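Local coordinates for protein BamaA.19900.a (Balamuthia mandrillaris, PDB 6VZZ) that probably phosphorylates glucose to glucose 6-phosphate as a glucokinase of the actin-like ATPase clan, and binds beta-D-glucopyranose, at residues 224-237 with 307-319. Numbering follows the deposited sequence.
Sequences ISPVGPANAAYAEE and KAMMLHFKFLMRI
Arg318 reaches from helix 303-327 to the carboxylate of Glu237 and grips it end-on with two nitrogens: NH1 donates to OE1 of Glu237 at 2.9 Å, and NH2 to its OE2 at 3.0 Å. Both bonds are nearly straight, and the guanidinium and carboxylate planes lie only 22° apart. OE1 is met on its syn lone pair, whereas NH2 comes to OE2 on the syn side but out of the carboxylate plane. With CG trans to the backbone N (chi1 -176°), a bend at chi3 (-44°) turns the guanidinium so that NH2 also donates to the loop: Arg318 NH2 lies 2.8 Å from Ser225 O, which sits at the guanidinium edge. NE turns to Glu356 in a further salt bridge, so all three guanidinium nitrogens are engaged. Lys314 adds a second cation to Glu237, its NZ 3.1 Å from OE1, and would probably favour the ionised carboxylate. Nearer the start of helix 303-327, Lys307 NZ donates to the syn lone pair of Glu236 OE2 at 2.9 Å. Alongside the network the Phe315 ring crosses Ile224 obliquely, its CD2 4.1 Å from Ile224 CG2. The hydroxyl of Ser225 instead bonds Ile224 O of the second subunit, placing this loop at the dimer interface. Glu237, Lys314 and Arg318 form an interhelical salt-bridge network tying helix 234-249 and its preceding loop to helix 303-327 in this actin-like ATPase-clan glucokinase.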
ATOM      1  N   ILE A 224       9.110  -8.259   7.264  1.00 34.43           N
ATOM      2  CA  ILE A 224       9.929  -7.131   7.689  1.00 36.57           C
ATOM      3  C   ILE A 224      11.019  -6.836   6.665  1.00 38.82           C
ATOM      4  O   ILE A 224      11.291  -7.645   5.771  1.00 37.37           O
ATOM      5  CB  ILE A 224      10.539  -7.411   9.074  1.00 37.41           C
ATOM      6  CG1 ILE A 224      11.196  -8.790   9.100  1.00 38.18           C
ATOM      7  CG2 ILE A 224       9.465  -7.365  10.134  1.00 35.72           C
ATOM      8  CD1 ILE A 224      12.586  -8.824   8.569  1.00 39.78           C
ATOM      9  N   SER A 225      11.672  -5.689   6.816  1.00 39.43           N
ATOM     10  CA  SER A 225      12.860  -5.328   6.074  1.00 37.87           C
ATOM     11  C   SER A 225      14.070  -5.265   6.997  1.00 37.09           C
ATOM     12  O   SER A 225      13.940  -4.908   8.169  1.00 40.84           O
ATOM     13  CB  SER A 225      12.668  -3.971   5.390  1.00 35.58           C
ATOM     14  OG  SER A 225      11.949  -4.141   4.190  1.00 35.69           O
ATOM     15  N   PRO A 226      15.259  -5.597   6.508  1.00 39.74           N
ATOM     16  CA  PRO A 226      16.467  -5.510   7.335  1.00 39.69           C
ATOM     17  C   PRO A 226      17.012  -4.087   7.311  1.00 40.99           C
ATOM     18  O   PRO A 226      16.469  -3.212   6.648  1.00 41.15           O
ATOM     19  CB  PRO A 226      17.417  -6.486   6.646  1.00 36.82           C
ATOM     20  CG  PRO A 226      17.077  -6.352   5.215  1.00 35.87           C
ATOM     21  CD  PRO A 226      15.568  -6.096   5.157  1.00 41.82           C
ATOM     22  N   VAL A 227      18.097  -3.861   8.057  1.00 41.89           N
ATOM     23  CA  VAL A 227      18.852  -2.618   7.921  1.00 41.30           C
ATOM     24  C   VAL A 227      19.964  -2.833   6.910  1.00 45.29           C
ATOM     25  O   VAL A 227      20.187  -3.959   6.441  1.00 43.56           O
ATOM     26  CB  VAL A 227      19.458  -2.136   9.252  1.00 45.60           C
ATOM     27  CG1 VAL A 227      18.399  -1.637  10.182  1.00 44.65           C
ATOM     28  CG2 VAL A 227      20.281  -3.247   9.897  1.00 44.48           C
ATOM     29  N   GLY A 228      20.696  -1.761   6.605  1.00 44.49           N
ATOM     30  CA  GLY A 228      21.885  -1.861   5.799  1.00 45.07           C
ATOM     31  C   GLY A 228      22.976  -2.660   6.489  1.00 49.37           C
ATOM     32  O   GLY A 228      23.159  -2.592   7.711  1.00 47.46           O
ATOM     33  N   PRO A 229      23.725  -3.438   5.703  1.00 50.03           N
ATOM     34  CA  PRO A 229      24.779  -4.292   6.286  1.00 50.88           C
ATOM     35  C   PRO A 229      25.823  -3.547   7.104  1.00 50.95           C
ATOM     36  O   PRO A 229      26.442  -4.157   7.982  1.00 52.09           O
ATOM     37  CB  PRO A 229      25.405  -4.952   5.052  1.00 54.63           C
ATOM     38  CG  PRO A 229      24.265  -5.004   4.052  1.00 49.29           C
ATOM     39  CD  PRO A 229      23.473  -3.741   4.281  1.00 47.27           C
ATOM     40  N   ALA A 230      26.033  -2.255   6.864  1.00 51.75           N
ATOM     41  CA  ALA A 230      26.986  -1.475   7.645  1.00 48.71           C
ATOM     42  C   ALA A 230      26.359  -0.811   8.863  1.00 51.18           C
ATOM     43  O   ALA A 230      27.081  -0.188   9.646  1.00 51.74           O
ATOM     44  CB  ALA A 230      27.640  -0.402   6.767  1.00 49.16           C
ATOM     45  N   ASN A 231      25.040  -0.903   9.027  1.00 49.20           N
ATOM     46  CA  ASN A 231      24.389  -0.365  10.215  1.00 48.28           C
ATOM     47  C   ASN A 231      24.910  -1.076  11.461  1.00 49.83           C
ATOM     48  O   ASN A 231      25.152  -2.285  11.446  1.00 52.40           O
ATOM     49  CB  ASN A 231      22.873  -0.539  10.083  1.00 48.07           C
ATOM     50  CG  ASN A 231      22.086   0.258  11.104  1.00 46.65           C
ATOM     51  OD1 ASN A 231      22.104  -0.041  12.295  1.00 48.95           O
ATOM     52  ND2 ASN A 231      21.353   1.255  10.631  1.00 50.76           N
ATOM     53  N   ALA A 232      25.089  -0.323  12.548  1.00 48.82           N
ATOM     54  CA  ALA A 232      25.625  -0.923  13.767  1.00 50.85           C
ATOM     55  C   ALA A 232      24.678  -1.943  14.379  1.00 52.03           C
ATOM     56  O   ALA A 232      25.107  -2.753  15.209  1.00 51.79           O
ATOM     57  CB  ALA A 232      25.933   0.153  14.804  1.00 52.17           C
ATOM     58  N   ALA A 233      23.400  -1.915  14.005  1.00 48.25           N
ATOM     59  CA  ALA A 233      22.416  -2.839  14.542  1.00 51.83           C
ATOM     60  C   ALA A 233      22.216  -4.065  13.658  1.00 50.52           C
ATOM     61  O   ALA A 233      21.312  -4.864  13.922  1.00 50.82           O
ATOM     62  CB  ALA A 233      21.079  -2.117  14.751  1.00 48.74           C
ATOM     63  N   TYR A 234      23.046  -4.239  12.627  1.00 46.72           N
ATOM     64  CA  TYR A 234      22.784  -5.259  11.617  1.00 47.14           C
ATOM     65  C   TYR A 234      22.940  -6.666  12.185  1.00 51.98           C
ATOM     66  O   TYR A 234      22.090  -7.537  11.957  1.00 52.35           O
ATOM     67  CB  TYR A 234      23.709  -5.042  10.422  1.00 46.35           C
ATOM     68  CG  TYR A 234      23.567  -6.065   9.310  1.00 52.44           C
ATOM     69  CD1 TYR A 234      22.405  -6.137   8.552  1.00 48.30           C
ATOM     70  CD2 TYR A 234      24.606  -6.945   9.003  1.00 51.69           C
ATOM     71  CE1 TYR A 234      22.274  -7.051   7.526  1.00 43.41           C
ATOM     72  CE2 TYR A 234      24.481  -7.870   7.971  1.00 51.18           C
ATOM     73  CZ  TYR A 234      23.303  -7.908   7.238  1.00 51.84           C
ATOM     74  OH  TYR A 234      23.145  -8.808   6.210  1.00 56.02           O
ATOM     75  N   ALA A 235      24.023  -6.910  12.925  1.00 52.32           N
ATOM     76  CA  ALA A 235      24.250  -8.236  13.490  1.00 53.02           C
ATOM     77  C   ALA A 235      23.186  -8.590  14.521  1.00 53.57           C
ATOM     78  O   ALA A 235      22.698  -9.728  14.551  1.00 54.19           O
ATOM     79  CB  ALA A 235      25.640  -8.310  14.114  1.00 54.19           C
ATOM     80  N   GLU A 236      22.816  -7.634  15.378  1.00 51.15           N
ATOM     81  CA  GLU A 236      21.876  -7.946  16.447  1.00 53.40           C
ATOM     82  C   GLU A 236      20.445  -8.033  15.934  1.00 53.36           C
ATOM     83  O   GLU A 236      19.655  -8.825  16.463  1.00 52.38           O
ATOM     84  CB  GLU A 236      21.982  -6.919  17.584  1.00 53.77           C
ATOM     85  CG  GLU A 236      21.331  -5.566  17.316  1.00 56.54           C
ATOM     86  CD  GLU A 236      21.027  -4.778  18.597  1.00 68.68           C
ATOM     87  OE1 GLU A 236      21.512  -5.174  19.692  1.00 67.63           O
ATOM     88  OE2 GLU A 236      20.294  -3.762  18.500  1.00 69.71           O
ATOM     89  N   GLU A 237      20.090  -7.246  14.911  1.00 52.11           N
ATOM     90  CA  GLU A 237      18.762  -7.382  14.317  1.00 50.53           C
ATOM     91  C   GLU A 237      18.603  -8.745  13.669  1.00 49.61           C
ATOM     92  O   GLU A 237      17.540  -9.368  13.763  1.00 52.69           O
ATOM     93  CB  GLU A 237      18.510  -6.281  13.289  1.00 47.34           C
ATOM     94  CG  GLU A 237      18.097  -4.951  13.877  1.00 48.48           C
ATOM     95  CD  GLU A 237      17.504  -4.029  12.831  1.00 49.63           C
ATOM     96  OE1 GLU A 237      17.390  -2.812  13.099  1.00 47.67           O
ATOM     97  OE2 GLU A 237      17.151  -4.526  11.738  1.00 50.67           O
ATOM     98  N   LYS A 307      15.728  -1.489  25.816  1.00 53.80           N
ATOM     99  CA  LYS A 307      16.274  -2.081  24.597  1.00 55.18           C
ATOM    100  C   LYS A 307      15.175  -2.724  23.757  1.00 52.60           C
ATOM    101  O   LYS A 307      15.108  -2.518  22.539  1.00 53.20           O
ATOM    102  CB  LYS A 307      17.360  -3.101  24.956  1.00 56.95           C
ATOM    103  CG  LYS A 307      18.130  -3.676  23.772  1.00 59.33           C
ATOM    104  CD  LYS A 307      18.815  -2.580  22.962  1.00 71.50           C
ATOM    105  CE  LYS A 307      19.611  -3.145  21.779  1.00 73.65           C
ATOM    106  NZ  LYS A 307      20.192  -2.077  20.909  1.00 65.60           N
ATOM    107  N   ALA A 308      14.283  -3.482  24.399  1.00 52.67           N
ATOM    108  CA  ALA A 308      13.188  -4.120  23.673  1.00 52.27           C
ATOM    109  C   ALA A 308      12.224  -3.082  23.106  1.00 48.70           C
ATOM    110  O   ALA A 308      11.812  -3.163  21.942  1.00 44.81           O
ATOM    111  CB  ALA A 308      12.456  -5.093  24.591  1.00 47.64           C
ATOM    112  N   MET A 309      11.846  -2.098  23.921  1.00 47.01           N
ATOM    113  CA  MET A 309      10.935  -1.059  23.454  1.00 47.46           C
ATOM    114  C   MET A 309      11.550  -0.268  22.300  1.00 49.22           C
ATOM    115  O   MET A 309      10.858   0.090  21.342  1.00 42.43           O
ATOM    116  CB  MET A 309      10.582  -0.137  24.618  1.00 47.64           C
ATOM    117  CG  MET A 309       9.381   0.741  24.399  1.00 49.73           C
ATOM    118  SD  MET A 309       7.857  -0.210  24.489  1.00 52.04           S
ATOM    119  CE  MET A 309       6.648   1.060  24.163  1.00 51.70           C
ATOM    120  N   MET A 310      12.854   0.007  22.384  1.00 51.51           N
ATOM    121  CA  MET A 310      13.578   0.636  21.285  1.00 46.13           C
ATOM    122  C   MET A 310      13.380  -0.127  19.980  1.00 46.65           C
ATOM    123  O   MET A 310      13.042   0.456  18.944  1.00 47.18           O
ATOM    124  CB  MET A 310      15.061   0.715  21.643  1.00 51.68           C
ATOM    125  CG  MET A 310      15.863   1.706  20.834  1.00 60.82           C
ATOM    126  SD  MET A 310      15.206   3.370  21.030  1.00 77.57           S
ATOM    127  CE  MET A 310      14.402   3.575  19.441  1.00 55.22           C
ATOM    128  N   LEU A 311      13.606  -1.442  20.009  1.00 47.78           N
ATOM    129  CA  LEU A 311      13.454  -2.240  18.798  1.00 46.94           C
ATOM    130  C   LEU A 311      11.999  -2.308  18.370  1.00 43.83           C
ATOM    131  O   LEU A 311      11.695  -2.292  17.171  1.00 42.80           O
ATOM    132  CB  LEU A 311      14.010  -3.641  19.021  1.00 46.36           C
ATOM    133  CG  LEU A 311      15.526  -3.713  19.088  1.00 45.78           C
ATOM    134  CD1 LEU A 311      15.945  -4.782  20.058  1.00 48.78           C
ATOM    135  CD2 LEU A 311      16.067  -4.003  17.704  1.00 46.61           C
ATOM    136  N   HIS A 312      11.094  -2.400  19.343  1.00 45.85           N
ATOM    137  CA  HIS A 312       9.662  -2.370  19.068  1.00 43.63           C
ATOM    138  C   HIS A 312       9.310  -1.150  18.224  1.00 41.90           C
ATOM    139  O   HIS A 312       8.769  -1.272  17.120  1.00 39.66           O
ATOM    140  CB  HIS A 312       8.910  -2.376  20.402  1.00 42.60           C
ATOM    141  CG  HIS A 312       7.426  -2.263  20.283  1.00 41.83           C
ATOM    142  ND1 HIS A 312       6.639  -3.272  19.772  1.00 41.62           N
ATOM    143  CD2 HIS A 312       6.578  -1.276  20.656  1.00 44.03           C
ATOM    144  CE1 HIS A 312       5.371  -2.900  19.815  1.00 45.52           C
ATOM    145  NE2 HIS A 312       5.308  -1.692  20.345  1.00 45.34           N
ATOM    146  N   PHE A 313       9.676   0.039  18.706  1.00 43.70           N
ATOM    147  CA  PHE A 313       9.334   1.256  17.985  1.00 40.42           C
ATOM    148  C   PHE A 313      10.193   1.443  16.751  1.00 41.49           C
ATOM    149  O   PHE A 313       9.753   2.083  15.785  1.00 40.78           O
ATOM    150  CB  PHE A 313       9.442   2.462  18.905  1.00 43.75           C
ATOM    151  CG  PHE A 313       8.145   2.829  19.530  1.00 50.03           C
ATOM    152  CD1 PHE A 313       7.116   3.331  18.752  1.00 52.74           C
ATOM    153  CD2 PHE A 313       7.929   2.641  20.878  1.00 52.29           C
ATOM    154  CE1 PHE A 313       5.903   3.659  19.310  1.00 55.39           C
ATOM    155  CE2 PHE A 313       6.711   2.969  21.440  1.00 56.78           C
ATOM    156  CZ  PHE A 313       5.696   3.477  20.654  1.00 55.31           C
ATOM    157  N   LYS A 314      11.410   0.896  16.752  1.00 41.93           N
ATOM    158  CA  LYS A 314      12.227   0.951  15.547  1.00 40.68           C
ATOM    159  C   LYS A 314      11.512   0.283  14.379  1.00 39.98           C
ATOM    160  O   LYS A 314      11.454   0.832  13.273  1.00 40.92           O
ATOM    161  CB  LYS A 314      13.586   0.304  15.799  1.00 43.39           C
ATOM    162  CG  LYS A 314      14.485   0.322  14.579  1.00 43.54           C
ATOM    163  CD  LYS A 314      15.952   0.461  14.954  1.00 48.21           C
ATOM    164  CE  LYS A 314      16.558  -0.865  15.362  1.00 49.98           C
ATOM    165  NZ  LYS A 314      18.060  -0.797  15.415  1.00 54.01           N
ATOM    166  N   PHE A 315      10.929  -0.892  14.613  1.00 37.61           N
ATOM    167  CA  PHE A 315      10.263  -1.577  13.513  1.00 37.03           C
ATOM    168  C   PHE A 315       8.941  -0.920  13.160  1.00 38.20           C
ATOM    169  O   PHE A 315       8.515  -0.987  12.003  1.00 37.29           O
ATOM    170  CB  PHE A 315      10.073  -3.055  13.835  1.00 36.63           C
ATOM    171  CG  PHE A 315      11.283  -3.881  13.531  1.00 39.27           C
ATOM    172  CD1 PHE A 315      12.332  -3.955  14.440  1.00 41.02           C
ATOM    173  CD2 PHE A 315      11.392  -4.554  12.325  1.00 36.30           C
ATOM    174  CE1 PHE A 315      13.467  -4.702  14.154  1.00 42.72           C
ATOM    175  CE2 PHE A 315      12.513  -5.298  12.031  1.00 37.34           C
ATOM    176  CZ  PHE A 315      13.558  -5.378  12.948  1.00 41.99           C
ATOM    177  N   LEU A 316       8.285  -0.268  14.121  1.00 39.19           N
ATOM    178  CA  LEU A 316       7.140   0.564  13.761  1.00 38.04           C
ATOM    179  C   LEU A 316       7.568   1.689  12.824  1.00 37.52           C
ATOM    180  O   LEU A 316       6.897   1.964  11.824  1.00 33.82           O
ATOM    181  CB  LEU A 316       6.471   1.134  15.013  1.00 38.50           C
ATOM    182  CG  LEU A 316       5.389   2.178  14.706  1.00 36.22           C
ATOM    183  CD1 LEU A 316       4.178   1.526  14.070  1.00 33.88           C
ATOM    184  CD2 LEU A 316       4.997   2.939  15.949  1.00 38.77           C
ATOM    185  N   MET A 317       8.702   2.333  13.116  1.00 36.28           N
ATOM    186  CA  MET A 317       9.193   3.375  12.223  1.00 36.98           C
ATOM    187  C   MET A 317       9.595   2.815  10.860  1.00 36.92           C
ATOM    188  O   MET A 317       9.487   3.519   9.853  1.00 32.99           O
ATOM    189  CB  MET A 317      10.372   4.111  12.860  1.00 39.28           C
ATOM    190  CG  MET A 317      10.013   4.976  14.056  1.00 43.05           C
ATOM    191  SD  MET A 317       8.915   6.346  13.633  1.00 46.04           S
ATOM    192  CE  MET A 317       7.408   5.864  14.457  1.00 39.16           C
ATOM    193  N   ARG A 318      10.061   1.561  10.798  1.00 37.72           N
ATOM    194  CA  ARG A 318      10.504   1.025   9.511  1.00 36.06           C
ATOM    195  C   ARG A 318       9.327   0.726   8.586  1.00 37.20           C
ATOM    196  O   ARG A 318       9.395   1.006   7.382  1.00 37.43           O
ATOM    197  CB  ARG A 318      11.345  -0.231   9.708  1.00 36.54           C
ATOM    198  CG  ARG A 318      11.914  -0.763   8.411  1.00 36.47           C
ATOM    199  CD  ARG A 318      13.056  -1.731   8.677  1.00 38.34           C
ATOM    200  NE  ARG A 318      13.937  -1.202   9.707  1.00 41.13           N
ATOM    201  CZ  ARG A 318      14.838  -1.917  10.374  1.00 41.72           C
ATOM    202  NH1 ARG A 318      15.568  -1.337  11.315  1.00 40.32           N
ATOM    203  NH2 ARG A 318      14.991  -3.210  10.116  1.00 41.95           N
ATOM    204  N   ILE A 319       8.247   0.144   9.111  1.00 32.75           N
ATOM    205  CA  ILE A 319       7.092  -0.101   8.255  1.00 34.11           C
ATOM    206  C   ILE A 319       6.435   1.223   7.876  1.00 34.79           C
ATOM    207  O   ILE A 319       5.971   1.404   6.744  1.00 34.18           O
ATOM    208  CB  ILE A 319       6.105  -1.080   8.936  1.00 33.35           C
ATOM    209  CG1 ILE A 319       4.889  -1.379   8.048  1.00 33.26           C
ATOM    210  CG2 ILE A 319       5.606  -0.534  10.258  1.00 33.34           C
ATOM    211  CD1 ILE A 319       5.228  -1.829   6.645  1.00 33.97           C
TER